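Local coordinates for FEZ-1 protein (Fluoribacter gormanii, PDB 5WCK) that probably hydrolyses beta-lactam antibiotics as a monomeric subclass B3 metallo-beta-lactamase with two zinc ions in its active site, at residues S80-I83 and K84-T87; I175-N178 and P179-L183; I200-L203 and E204-C208; Y225-S229 and K230-N234; T255-K258 and K259-G263. The protein carries 2 engineered substitutions. One frame throughout, in Å; residues are numbered along the deposited sequence. Where two conformers were deposited one is given.

Contact 1 (S80-I83 and K84-T87); sequences SELI and KQQT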
loop_
_atom_site.group_PDB
_atom_site.type_symbol
_atom_site.label_atom_id
_atom_site.label_comp_id
_atom_site.label_asym_id
_atom_site.label_seq_id
_atom_site.Cartn_x
_atom_site.Cartn_y
_atom_site.Cartn_z
ATOM N N SER A 80 6.638 -11.388 -1.496
ATOM C CA SER A 80 5.946 -11.596 -2.776
ATOM C C SER A 80 6.360 -12.921 -3.428
ATOM O O SER A 80 5.498 -13.641 -3.929
ATOM C CB SER A 80 6.102 -10.442 -3.706
ATOM O OG SER A 80 5.411 -9.293 -3.175
ATOM N N GLU A 81 7.659 -13.238 -3.420
ATOM C CA GLU A 81 8.100 -14.501 -4.072
ATOM C C GLU A 81 7.418 -15.705 -3.401
ATOM O O GLU A 81 6.945 -16.612 -4.108
ATOM C CB GLU A 81 9.618 -14.622 -4.084
ATOM C CG GLU A 81 10.099 -15.902 -4.771
ATOM C CD GLU A 81 9.657 -16.127 -6.207
ATOM O OE1 GLU A 81 9.241 -15.165 -6.885
ATOM O OE2 GLU A 81 9.760 -17.300 -6.674
ATOM N N LEU A 82 7.378 -15.733 -2.063
ATOM C CA LEU A 82 6.712 -16.814 -1.333
ATOM C C LEU A 82 5.244 -16.924 -1.744
ATOM O O LEU A 82 4.728 -18.014 -1.969
ATOM C CB LEU A 82 6.793 -16.572 0.174
ATOM C CG LEU A 82 8.170 -16.751 0.803
ATOM C CD1 LEU A 82 8.167 -16.140 2.194
ATOM C CD2 LEU A 82 8.532 -18.237 0.854
ATOM N N ILE A 83 4.552 -15.783 -1.838
ATOM C CA ILE A 83 3.135 -15.816 -2.209
ATOM C C ILE A 83 2.981 -16.387 -3.623
ATOM O O ILE A 83 2.080 -17.180 -3.862
ATOM C CB ILE A 83 2.481 -14.434 -2.038
ATOM C CG1 ILE A 83 2.435 -14.113 -0.540
ATOM C CG2 ILE A 83 1.098 -14.412 -2.681
ATOM C CD1 ILE A 83 1.781 -12.821 -0.159
ATOM N N LYS A 84 3.852 -15.990 -4.541
ATOM C CA LYS A 84 3.812 -16.479 -5.926
ATOM C C LYS A 84 4.057 -17.999 -5.921
ATOM O O LYS A 84 3.360 -18.736 -6.628
ATOM C CB LYS A 84 4.845 -15.777 -6.807
ATOM C CG LYS A 84 4.595 -14.295 -7.072
ATOM C CD LYS A 84 5.506 -13.740 -8.124
ATOM C CE LYS A 84 5.135 -14.171 -9.532
ATOM N NZ LYS A 84 6.208 -13.888 -10.510
ATOM N N GLN A 85 5.027 -18.457 -5.132
ATOM C CA GLN A 85 5.371 -19.911 -5.076
ATOM C C GLN A 85 4.173 -20.710 -4.564
ATOM O O GLN A 85 3.908 -21.819 -5.066
ATOM C CB GLN A 85 6.582 -20.161 -4.177
ATOM C CG GLN A 85 7.904 -19.747 -4.815
ATOM C CD GLN A 85 9.102 -19.808 -3.893
ATOM O OE1 GLN A 85 8.998 -19.744 -2.668
ATOM N NE2 GLN A 85 10.283 -19.851 -4.493
ATOM N N GLN A 86 3.475 -20.180 -3.553
ATOM C CA GLN A 86 2.459 -20.909 -2.800
ATOM C C GLN A 86 1.083 -20.817 -3.461
ATOM O O GLN A 86 0.261 -21.686 -3.212
ATOM C CB GLN A 86 2.408 -20.428 -1.351
ATOM C CG GLN A 86 3.666 -20.798 -0.567
ATOM C CD GLN A 86 3.711 -20.231 0.832
ATOM O OE1 GLN A 86 2.692 -20.085 1.503
ATOM N NE2 GLN A 86 4.907 -19.860 1.277
ATOM N N THR A 87 0.852 -19.793 -4.297
ATOM C CA THR A 87 -0.513 -19.542 -4.848
ATOM C C THR A 87 -0.550 -19.426 -6.374
ATOM O O THR A 87 -1.641 -19.478 -6.947
ATOM C CB THR A 87 -1.129 -18.244 -4.304
ATOM O OG1 THR A 87 -0.411 -17.121 -4.842
ATOM C CG2 THR A 87 -1.170 -18.210 -2.793
HETATM O O HOH W 1 8.842 -14.762 -9.520
#

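Contact 2 (I175-N178 and P179-L183); sequences IGVN and PGYKL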
loop_
_atom_site.group_PDB
_atom_site.type_symbol
_atom_site.label_atom_id
_atom_site.label_comp_id
_atom_site.label_asym_id
_atom_site.label_seq_id
_atom_site.Cartn_x
_atom_site.Cartn_y
_atom_site.Cartn_z
ATOM N N ILE A 175 3.410 8.956 1.216
ATOM C CA ILE A 175 4.066 10.214 0.741
ATOM C C ILE A 175 5.019 10.686 1.862
ATOM O O ILE A 175 5.273 11.857 1.976
ATOM C CB ILE A 175 3.125 11.312 0.222
ATOM C CG1 ILE A 175 2.032 11.640 1.227
ATOM C CG2 ILE A 175 2.553 10.913 -1.119
ATOM C CD1 ILE A 175 1.456 12.993 0.966
ATOM N N GLY A 176 5.509 9.743 2.665
ATOM C CA GLY A 176 6.471 10.054 3.691
ATOM C C GLY A 176 7.860 10.277 3.123
ATOM O O GLY A 176 8.246 9.608 2.159
ATOM N N VAL A 177 8.598 11.204 3.727
ATOM C CA VAL A 177 10.002 11.411 3.407
ATOM C C VAL A 177 10.805 10.624 4.433
ATOM O O VAL A 177 10.777 10.982 5.615
ATOM C CB VAL A 177 10.401 12.893 3.429
ATOM C CG1 VAL A 177 11.873 13.091 3.085
ATOM C CG2 VAL A 177 9.514 13.722 2.529
ATOM N N ASN A 178 11.494 9.564 4.015
ATOM C CA ASN A 178 12.252 8.753 4.964
ATOM C C ASN A 178 13.471 9.516 5.457
ATOM O O ASN A 178 14.044 10.331 4.751
ATOM C CB ASN A 178 12.691 7.423 4.374
ATOM C CG ASN A 178 11.557 6.418 4.307
ATOM O OD1 ASN A 178 10.442 6.683 4.778
ATOM N ND2 ASN A 178 11.832 5.241 3.761
ATOM N N PRO A 179 13.894 9.255 6.704
ATOM C CA PRO A 179 15.090 9.877 7.267
ATOM C C PRO A 179 16.303 9.673 6.363
ATOM O O PRO A 179 16.643 8.543 6.031
ATOM C CB PRO A 179 15.301 9.137 8.590
ATOM C CG PRO A 179 13.951 8.596 8.944
ATOM C CD PRO A 179 13.242 8.346 7.640
ATOM N N GLY A 180 16.920 10.780 5.951
ATOM C CA GLY A 180 18.098 10.707 5.113
ATOM C C GLY A 180 17.832 10.902 3.631
ATOM O O GLY A 180 18.783 11.119 2.874
ATOM N N TYR A 181 16.568 10.886 3.229
ATOM C CA TYR A 181 16.264 11.115 1.800
ATOM C C TYR A 181 16.775 12.513 1.427
ATOM O O TYR A 181 16.586 13.378 2.212
ATOM C CB TYR A 181 14.747 11.115 1.600
ATOM C CG TYR A 181 14.125 9.804 1.191
ATOM C CD1 TYR A 181 14.787 8.605 1.373
ATOM C CD2 TYR A 181 12.873 9.774 0.611
ATOM C CE1 TYR A 181 14.206 7.410 0.999
ATOM C CE2 TYR A 181 12.281 8.588 0.226
ATOM C CZ TYR A 181 12.955 7.398 0.413
ATOM O OH TYR A 181 12.395 6.218 0.026
ATOM N N LYS A 182 17.346 12.694 0.234
ATOM C CA LYS A 182 17.841 14.016 -0.230
ATOM C C LYS A 182 16.825 14.586 -1.228
ATOM O O LYS A 182 16.566 13.961 -2.219
ATOM C CB LYS A 182 19.221 13.825 -0.853
ATOM C CG LYS A 182 19.931 15.075 -1.406
ATOM C CD LYS A 182 21.285 15.367 -1.984
ATOM C CE LYS A 182 22.337 15.028 -0.954
ATOM N NZ LYS A 182 22.382 16.048 0.118
ATOM N N LEU A 183 16.281 15.763 -0.924
ATOM C CA LEU A 183 15.234 16.355 -1.785
ATOM C C LEU A 183 15.782 17.420 -2.744
ATOM O O LEU A 183 15.027 17.849 -3.586
ATOM C CB LEU A 183 14.200 16.996 -0.857
ATOM C CG LEU A 183 13.460 16.024 0.060
ATOM C CD1 LEU A 183 12.500 16.796 0.956
ATOM C CD2 LEU A 183 12.714 14.975 -0.748
#

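Contact 3 (I200-L203 and E204-C208); sequences IKVL and ESMRC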
loop_
_atom_site.group_PDB
_atom_site.type_symbol
_atom_site.label_atom_id
_atom_site.label_comp_id
_atom_site.label_asym_id
_atom_site.label_seq_id
_atom_site.Cartn_x
_atom_site.Cartn_y
_atom_site.Cartn_z
ATOM N N ILE A 200 1.260 15.247 -3.941
ATOM C CA ILE A 200 0.453 16.156 -3.099
ATOM C C ILE A 200 -0.716 16.716 -3.915
ATOM O O ILE A 200 -1.866 16.715 -3.446
ATOM C CB ILE A 200 1.316 17.269 -2.489
ATOM C CG1 ILE A 200 2.280 16.683 -1.457
ATOM C CG2 ILE A 200 0.445 18.361 -1.886
ATOM C CD1 ILE A 200 3.428 17.560 -1.111
ATOM N N LYS A 201 -0.425 17.192 -5.122
ATOM C CA LYS A 201 -1.495 17.752 -5.949
ATOM C C LYS A 201 -2.580 16.693 -6.201
ATOM O O LYS A 201 -3.789 16.992 -6.085
ATOM C CB LYS A 201 -0.921 18.310 -7.250
ATOM C CG LYS A 201 -1.969 18.873 -8.184
ATOM C CD LYS A 201 -1.347 19.455 -9.432
ATOM C CE LYS A 201 -2.383 20.062 -10.364
ATOM N NZ LYS A 201 -1.742 20.581 -11.598
ATOM N N VAL A 202 -2.177 15.475 -6.589
ATOM C CA VAL A 202 -3.118 14.372 -6.890
ATOM C C VAL A 202 -3.945 14.042 -5.644
ATOM O O VAL A 202 -5.183 13.941 -5.711
ATOM C CB VAL A 202 -2.366 13.123 -7.393
ATOM C CG1 VAL A 202 -3.199 11.841 -7.355
ATOM C CG2 VAL A 202 -1.798 13.381 -8.782
ATOM N N LEU A 203 -3.272 13.846 -4.509
ATOM C CA LEU A 203 -3.986 13.386 -3.315
ATOM C C LEU A 203 -4.908 14.478 -2.733
ATOM O O LEU A 203 -6.023 14.165 -2.233
ATOM C CB LEU A 203 -2.958 12.898 -2.295
ATOM C CG LEU A 203 -2.301 11.576 -2.651
ATOM C CD1 LEU A 203 -1.134 11.340 -1.713
ATOM C CD2 LEU A 203 -3.274 10.402 -2.617
ATOM N N GLU A 204 -4.480 15.742 -2.792
ATOM C CA GLU A 204 -5.311 16.863 -2.292
ATOM C C GLU A 204 -6.616 16.984 -3.083
ATOM O O GLU A 204 -7.602 17.477 -2.543
ATOM C CB GLU A 204 -4.552 18.177 -2.299
ATOM C CG GLU A 204 -3.442 18.225 -1.265
ATOM C CD GLU A 204 -3.020 19.615 -0.822
ATOM O OE1 GLU A 204 -3.371 20.590 -1.511
ATOM O OE2 GLU A 204 -2.308 19.712 0.191
ATOM N N SER A 205 -6.638 16.542 -4.332
ATOM C CA SER A 205 -7.837 16.734 -5.143
ATOM C C SER A 205 -8.629 15.429 -5.284
ATOM O O SER A 205 -9.602 15.393 -6.010
ATOM C CB SER A 205 -7.492 17.358 -6.457
ATOM O OG SER A 205 -6.600 16.547 -7.155
ATOM N N MET A 206 -8.224 14.372 -4.554
ATOM C CA MET A 206 -8.786 13.009 -4.685
ATOM C C MET A 206 -9.931 12.816 -3.679
ATOM O O MET A 206 -9.760 13.022 -2.472
ATOM C CB MET A 206 -7.730 11.928 -4.392
ATOM C CG MET A 206 -8.184 10.511 -4.646
ATOM S SD MET A 206 -6.833 9.303 -4.435
ATOM C CE MET A 206 -5.985 9.545 -5.991
ATOM N N ARG A 207 -11.074 12.347 -4.177
ATOM C CA ARG A 207 -12.172 11.905 -3.314
ATOM C C ARG A 207 -11.662 10.752 -2.434
ATOM O O ARG A 207 -11.039 9.816 -2.909
ATOM C CB ARG A 207 -13.327 11.412 -4.184
ATOM C CG ARG A 207 -14.575 10.975 -3.432
ATOM C CD ARG A 207 -15.459 12.148 -3.060
ATOM N NE ARG A 207 -15.970 12.886 -4.203
ATOM C CZ ARG A 207 -17.046 12.557 -4.913
ATOM N NH1 ARG A 207 -17.347 13.255 -5.992
ATOM N NH2 ARG A 207 -17.827 11.554 -4.540
ATOM N N CYS A 208 -11.918 10.870 -1.145
ATOM C CA CYS A 208 -11.409 9.885 -0.174
ATOM C C CYS A 208 -12.461 9.708 0.922
ATOM O O CYS A 208 -12.573 10.556 1.804
ATOM C CB CYS A 208 -10.096 10.372 0.396
ATOM S SG CYS A 208 -9.330 9.140 1.487
HETATM O O HOH W 2 -6.766 13.551 -7.941
#

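Contact 4 (Y225-S229 and K230-N234); sequences YVLLS and KGQNN. Engineered in segment 225-229: S229 (natural residue Gln).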
loop_
_atom_site.group_PDB
_atom_site.type_symbol
_atom_site.label_atom_id
_atom_site.label_comp_id
_atom_site.label_asym_id
_atom_site.label_seq_id
_atom_site.Cartn_x
_atom_site.Cartn_y
_atom_site.Cartn_z
ATOM N N TYR A 225 -10.815 -0.128 14.572
ATOM C CA TYR A 225 -11.211 -1.532 14.742
ATOM C C TYR A 225 -11.989 -1.692 16.053
ATOM O O TYR A 225 -12.989 -2.378 16.072
ATOM C CB TYR A 225 -10.025 -2.493 14.732
ATOM C CG TYR A 225 -10.425 -3.934 14.916
ATOM C CD1 TYR A 225 -10.993 -4.652 13.885
ATOM C CD2 TYR A 225 -10.313 -4.551 16.154
ATOM C CE1 TYR A 225 -11.394 -5.972 14.048
ATOM C CE2 TYR A 225 -10.689 -5.868 16.326
ATOM C CZ TYR A 225 -11.237 -6.581 15.279
ATOM O OH TYR A 225 -11.613 -7.885 15.472
ATOM N N VAL A 226 -11.519 -1.047 17.125
ATOM C CA VAL A 226 -12.249 -1.056 18.383
ATOM C C VAL A 226 -13.665 -0.508 18.174
ATOM O O VAL A 226 -14.625 -1.102 18.673
ATOM C CB VAL A 226 -11.494 -0.299 19.480
ATOM C CG1 VAL A 226 -12.370 -0.083 20.710
ATOM C CG2 VAL A 226 -10.221 -1.030 19.859
ATOM N N LEU A 227 -13.822 0.610 17.443
ATOM C CA LEU A 227 -15.160 1.162 17.174
ATOM C C LEU A 227 -15.998 0.157 16.370
ATOM O O LEU A 227 -17.200 0.047 16.573
ATOM C CB LEU A 227 -15.041 2.493 16.429
ATOM C CG LEU A 227 -14.446 3.648 17.230
ATOM C CD1 LEU A 227 -14.297 4.875 16.352
ATOM C CD2 LEU A 227 -15.281 3.995 18.447
ATOM N N LEU A 228 -15.378 -0.513 15.396
ATOM C CA LEU A 228 -16.101 -1.470 14.576
ATOM C C LEU A 228 -16.595 -2.643 15.430
ATOM O O LEU A 228 -17.757 -3.073 15.262
ATOM C CB LEU A 228 -15.180 -1.974 13.473
ATOM C CG LEU A 228 -15.833 -2.984 12.535
ATOM C CD1 LEU A 228 -16.932 -2.323 11.717
ATOM C CD2 LEU A 228 -14.779 -3.613 11.656
ATOM N N SER A 229 -15.739 -3.152 16.325
ATOM C CA SER A 229 -16.114 -4.262 17.225
ATOM C C SER A 229 -17.282 -3.830 18.122
ATOM O O SER A 229 -18.142 -4.671 18.461
ATOM C CB SER A 229 -14.950 -4.739 18.051
ATOM O OG SER A 229 -13.969 -5.350 17.227
ATOM N N LYS A 230 -17.336 -2.540 18.482
ATOM C CA LYS A 230 -18.425 -1.996 19.311
ATOM C C LYS A 230 -19.720 -1.807 18.498
ATOM O O LYS A 230 -20.741 -1.458 19.072
ATOM C CB LYS A 230 -17.999 -0.687 19.988
ATOM C CG LYS A 230 -16.905 -0.876 21.027
ATOM C CD LYS A 230 -16.592 0.326 21.897
ATOM C CE LYS A 230 -16.620 1.669 21.206
ATOM N NZ LYS A 230 -16.399 2.764 22.182
ATOM N N GLY A 231 -19.671 -1.991 17.171
ATOM C CA GLY A 231 -20.851 -1.922 16.302
ATOM C C GLY A 231 -21.095 -0.553 15.691
ATOM O O GLY A 231 -22.175 -0.296 15.169
ATOM N N GLN A 232 -20.090 0.319 15.729
ATOM C CA GLN A 232 -20.285 1.669 15.167
ATOM C C GLN A 232 -20.421 1.598 13.634
ATOM O O GLN A 232 -19.900 0.630 13.090
ATOM C CB GLN A 232 -19.142 2.564 15.661
ATOM C CG GLN A 232 -18.822 3.720 14.759
ATOM C CD GLN A 232 -18.188 4.887 15.448
ATOM O OE1 GLN A 232 -18.253 5.034 16.649
ATOM N NE2 GLN A 232 -17.643 5.765 14.634
ATOM N N ASN A 233 -21.243 2.511 13.073
ATOM C CA ASN A 233 -21.439 2.756 11.618
ATOM C C ASN A 233 -20.065 3.123 11.138
ATOM O O ASN A 233 -19.510 4.065 11.639
ATOM C CB ASN A 233 -22.246 3.995 11.251
ATOM N N ASN A 234 -19.763 2.478 10.062
ATOM C CA ASN A 234 -18.426 2.221 9.540
ATOM C C ASN A 234 -17.412 3.265 9.964
ATOM O O ASN A 234 -17.386 4.275 9.399
ATOM C CB ASN A 234 -18.517 1.953 8.054
ATOM C CG ASN A 234 -17.336 1.114 7.671
ATOM O OD1 ASN A 234 -16.343 1.157 8.361
ATOM N ND2 ASN A 234 -17.469 0.374 6.595
#

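Contact 5 (T255-K258 and K259-G263); sequences TELK and KQETG. Engineered in segment 259-263: G263 (natural residue Ala).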
loop_
_atom_site.group_PDB
_atom_site.type_symbol
_atom_site.label_atom_id
_atom_site.label_comp_id
_atom_site.label_asym_id
_atom_site.label_seq_id
_atom_site.Cartn_x
_atom_site.Cartn_y
_atom_site.Cartn_z
ATOM N N THR A 255 8.033 20.985 5.181
ATOM C CA THR A 255 8.866 21.208 6.349
ATOM C C THR A 255 10.269 20.616 6.121
ATOM O O THR A 255 11.290 21.241 6.496
ATOM C CB THR A 255 8.219 20.643 7.618
ATOM O OG1 THR A 255 7.042 21.418 7.851
ATOM C CG2 THR A 255 9.145 20.731 8.817
ATOM N N GLU A 256 10.329 19.404 5.572
ATOM C CA GLU A 256 11.615 18.731 5.336
ATOM C C GLU A 256 12.371 19.449 4.211
ATOM O O GLU A 256 13.583 19.608 4.271
ATOM C CB GLU A 256 11.428 17.246 5.033
ATOM C CG GLU A 256 12.721 16.506 4.828
ATOM C CD GLU A 256 13.719 16.499 5.985
ATOM O OE1 GLU A 256 14.921 16.234 5.703
ATOM O OE2 GLU A 256 13.301 16.732 7.161
ATOM N N LEU A 257 11.640 19.909 3.192
ATOM C CA LEU A 257 12.247 20.655 2.122
ATOM C C LEU A 257 12.852 21.954 2.658
ATOM O O LEU A 257 14.013 22.280 2.354
ATOM C CB LEU A 257 11.209 20.902 1.029
ATOM C CG LEU A 257 11.725 21.696 -0.170
ATOM C CD1 LEU A 257 12.711 20.869 -0.996
ATOM C CD2 LEU A 257 10.572 22.159 -1.019
ATOM N N LYS A 258 12.095 22.672 3.489
ATOM C CA LYS A 258 12.601 23.897 4.159
ATOM C C LYS A 258 13.888 23.583 4.935
ATOM O O LYS A 258 14.868 24.346 4.913
ATOM C CB LYS A 258 11.509 24.453 5.081
ATOM C CG LYS A 258 11.949 25.561 6.019
ATOM C CD LYS A 258 10.825 26.184 6.788
ATOM C CE LYS A 258 11.292 27.183 7.826
ATOM N NZ LYS A 258 11.971 26.539 8.975
ATOM N N LYS A 259 13.886 22.482 5.696
ATOM C CA LYS A 259 15.085 22.129 6.493
ATOM C C LYS A 259 16.284 21.918 5.562
ATOM O O LYS A 259 17.417 22.376 5.836
ATOM C CB LYS A 259 14.781 20.890 7.341
ATOM C CG LYS A 259 15.915 20.481 8.253
ATOM C CD LYS A 259 15.520 19.391 9.229
ATOM C CE LYS A 259 16.596 19.137 10.250
ATOM N NZ LYS A 259 16.132 18.137 11.239
ATOM N N GLN A 260 16.064 21.231 4.438
ATOM C CA GLN A 260 17.176 20.900 3.529
ATOM C C GLN A 260 17.680 22.139 2.780
ATOM O O GLN A 260 18.872 22.225 2.450
ATOM C CB GLN A 260 16.798 19.737 2.616
ATOM C CG GLN A 260 16.642 18.435 3.387
ATOM C CD GLN A 260 16.512 17.223 2.495
ATOM O OE1 GLN A 260 16.989 17.226 1.354
ATOM N NE2 GLN A 260 15.853 16.183 3.004
ATOM N N GLU A 261 16.790 23.099 2.504
ATOM C CA GLU A 261 17.139 24.284 1.737
ATOM C C GLU A 261 17.661 25.418 2.627
ATOM O O GLU A 261 18.393 26.280 2.120
ATOM C CB GLU A 261 15.916 24.762 0.973
ATOM C CG GLU A 261 15.539 23.824 -0.146
ATOM C CD GLU A 261 14.435 24.321 -1.025
ATOM O OE1 GLU A 261 13.416 24.803 -0.503
ATOM O OE2 GLU A 261 14.610 24.230 -2.254
ATOM N N THR A 262 17.247 25.490 3.893
ATOM C CA THR A 262 17.511 26.712 4.686
ATOM C C THR A 262 18.093 26.401 6.068
ATOM O O THR A 262 18.431 27.332 6.785
ATOM C CB THR A 262 16.247 27.560 4.888
ATOM O OG1 THR A 262 15.319 26.913 5.758
ATOM C CG2 THR A 262 15.555 27.887 3.587
ATOM N N GLY A 263 18.126 25.119 6.463
ATOM C CA GLY A 263 18.548 24.700 7.811
ATOM C C GLY A 263 20.043 24.396 7.889
ATOM O O GLY A 263 20.461 23.896 8.946
ATOM O OXT GLY A 263 20.833 24.559 6.939
HETATM O O HOH W 3 14.525 15.761 9.379
#

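Contact 1 (S80-I83 and K84-T87)
Helix 80-87 of the metallo-beta-lactamase fold carries this contact, an i+3/i+4 contact in which E81 faces K84 and Q85 and I83 receives T87. Its backbone rungs are regular at the start: K84 N donates to S80 O, and Q85 N reaches E81 O at 2.9 Å. E81 sends CG trans across the CA-CB bond from N (chi1 -179°) and then bends at chi2, which brings the carboxylate round toward K84 and Q85, in the next turn. OE2 approaches Q85 NE2 to 3.4 Å, with carboxylate and amide planes 76° apart. OE1 is joined to K84 through a water that gives a proton to OE1 and accepts one from NZ. The charged atoms themselves, E81 OE1 and K84 NZ, remain 4.9 Å apart, so the link is water-mediated; K84 NZ is also bound to T123 O. On another face, I83 and L82 lean on V47 of helix 47-56. Toward the C-terminal end T87 N makes only a weak bond to I83 O, but the threonine hydroxyl adds a second grip: T87 OG1 donates to I83 O at 2.7 Å, from 42° above the carbonyl plane.

Contact 2 (I175-N178 and P179-L183)
A local contact round a type II beta turn, N178 to Y181, brings N178 and V177 against Y181 in the loop between strand 165-172 and helix 192-204, beside the zinc site. The turn is closed by Y181 N, which donates to N178 O at 3.0 Å with an N-H...O angle of 164°. P179 and G180 occupy its corners, and the positive phi of G180 is the one a type II turn needs at its third position. Once the chain has reversed, the phenol ring lies alongside the N178 side chain, both pointing the same way. N178 CB sits over one ring face, 3.9 Å from the centroid of Y181 and 17° off the normal, a CH-pi contact, while the amide plane is turned 44° from the ring. The polar ends do not pair with each other: N178 ND2 binds Y111 OH, and Y181 OH binds H149 O. Nearer the backbone, V177 CG1 meets Y181 CB at 3.8 Å and L183 CD1 at 4.3 Å; its chi1 turns this methyl away from the residue's own N and toward both partners. The side chain of N178 lies about 3 Å from that of H149 and about 5 Å from a zinc ion; Y181 similarly adjoins H73. A type II turn thus sets an asparagine and a tyrosine against two histidine ligands at the rim of a binuclear metallo-beta-lactamase active site.

Contact 3 (I200-L203 and E204-C208)
The backbone runs as alpha helix through E204, whose N donates to I200 O at 2.9 Å, and leaves helical angles at S205, where i+3 bonds take over: S205 N reaches V202 O, keeping only a weak i+4 bond to K201 O, and M206 N reaches L203 O at 3.2 Å. That last bond is straight at the hydrogen (162°), yet its donor stands well above the carbonyl plane, as the chain turns off the helix. S205 covers the end of the turn. Its OG lies 3.0 Å from K201 O, and a water that donates to V202 O also lies 3.1 Å from S205 OG. The hydroxyl sits between the amide nitrogen and the carbonyl carbon (chi1 59°), a rotation that turns it back over the carbonyls of the last turn. M206 continues the apolar side of the helix. Its chain is extended to SD and bends at chi3, laying the thioether alongside V202 and L203: CE meets V202 CG1 at 3.9 Å, and SD meets L203 CD2 at 4.1 Å. Helix 239-262 receives I200 on A250 and L203 on I246, and a disulfide from C208 to C242 fastens the outgoing chain to that same helix. M206 meanwhile touches Q168 and V170 of strand 165-172 and T157 of strand 154-162, so that the helix end is seated between a helix and the five-stranded sheet.

Contact 4 (Y225-S229 and K230-N234)
Q232 folds back over L227 from beyond the end of helix 221-229. Its CB sits 3.3 Å from L227 O; CG, on the far side of CB from the residue's own N (chi1 154°), leads into an extended chain that runs beside the leucine, both pointing the same way. CD comes 4.0 Å from L227 CD1. At the tip the amide spans the two methyls, OE1 lying 3.6 Å from L227 CD2 and NE2 3.9 Å from L227 CD1. The backbone that makes this return possible is a Schellman motif, recognised by the positive phi of G231 (93°) and by two bonds into the last turn. Q232 N donates to L227 O at 3.0 Å and 161°, the i+5 bond, and inside it G231 N donates to L228 O at 2.9 Å. The second donor lies well above the carbonyl plane. K230 crosses L227 at a slant: its chain bends at chi3, and CE reaches L227 CD2 at 3.8 Å, so the same methyl meets both the lysine methylene and the glutamine oxygen. P235 touches L227 and L228, and L228 also rests on F11 of strand 11-14. Nearer the helix, the engineered S229 holds OG over one face of the Y225 ring, 3.4 Å above its plane.

Contact 5 (T255-K258 and K259-G263)
Two side-chain crossings, E256 over Q260 and L257 over E261, set the character of this last stretch of the C-terminal helix 239-262. E256 and Q260 cross at a slant, with carboxylate and amide planes 75° apart. The E256 chain bends at chi2, so the carboxylate swings toward the next turn of the helix; Q260 runs extended to meet it. Q260 NE2 then donates to E256 OE1 at 2.9 Å, almost straight at 175°. The acceptor uses its anti lone pair and lies only 3° out of the amide plane. The other oxygen, E256 OE2, takes a proton from a water that K259 NZ contacts only weakly, while K259 NZ itself stays 5.2 Å from E256 OE2. In the second crossing the leucine meets the flank of a carboxylate: L257 CG lies 3.6 Å from E261 OE1, and L257 CD1 3.9 Å from E261 CD. The T262 hydroxyl and amide both turn to the K258 carbonyl. T262 OG1 donates to K258 O at 2.7 Å and T262 N to the same oxygen at 2.8 Å, the two arriving from opposite faces of its plane. Q260 also bonds the main chain of the loop 175-183 beside the zinc site, OE1 to L183 N and NE2 to Y181 O. E256 OE1 takes one N-H of NE2 while Y181 O takes a bond from the same nitrogen and L183 N holds OE1, three bonds consistent with an amide fixed in its flip state.

Along the chain the five contacts come in series, none nesting in or crossing another. Contact 1 lies within a helix beside the seven-stranded sheet, its nearest atoms about 17 Å from contact 2. Contact 2 closes a turn in the loop after strand 165-172; contact 3 then ends the helix that follows, and I175 CG2 touches L203 CD1 between the two. Contact 4 ends helix 221-229 at the surface, about 11 Å between nearest atoms from contact 3. Contact 5, at the C-terminal end of helix 239-262, returns to contact 2, their centres about 11 Å apart, tying the last helix to the active-site loop.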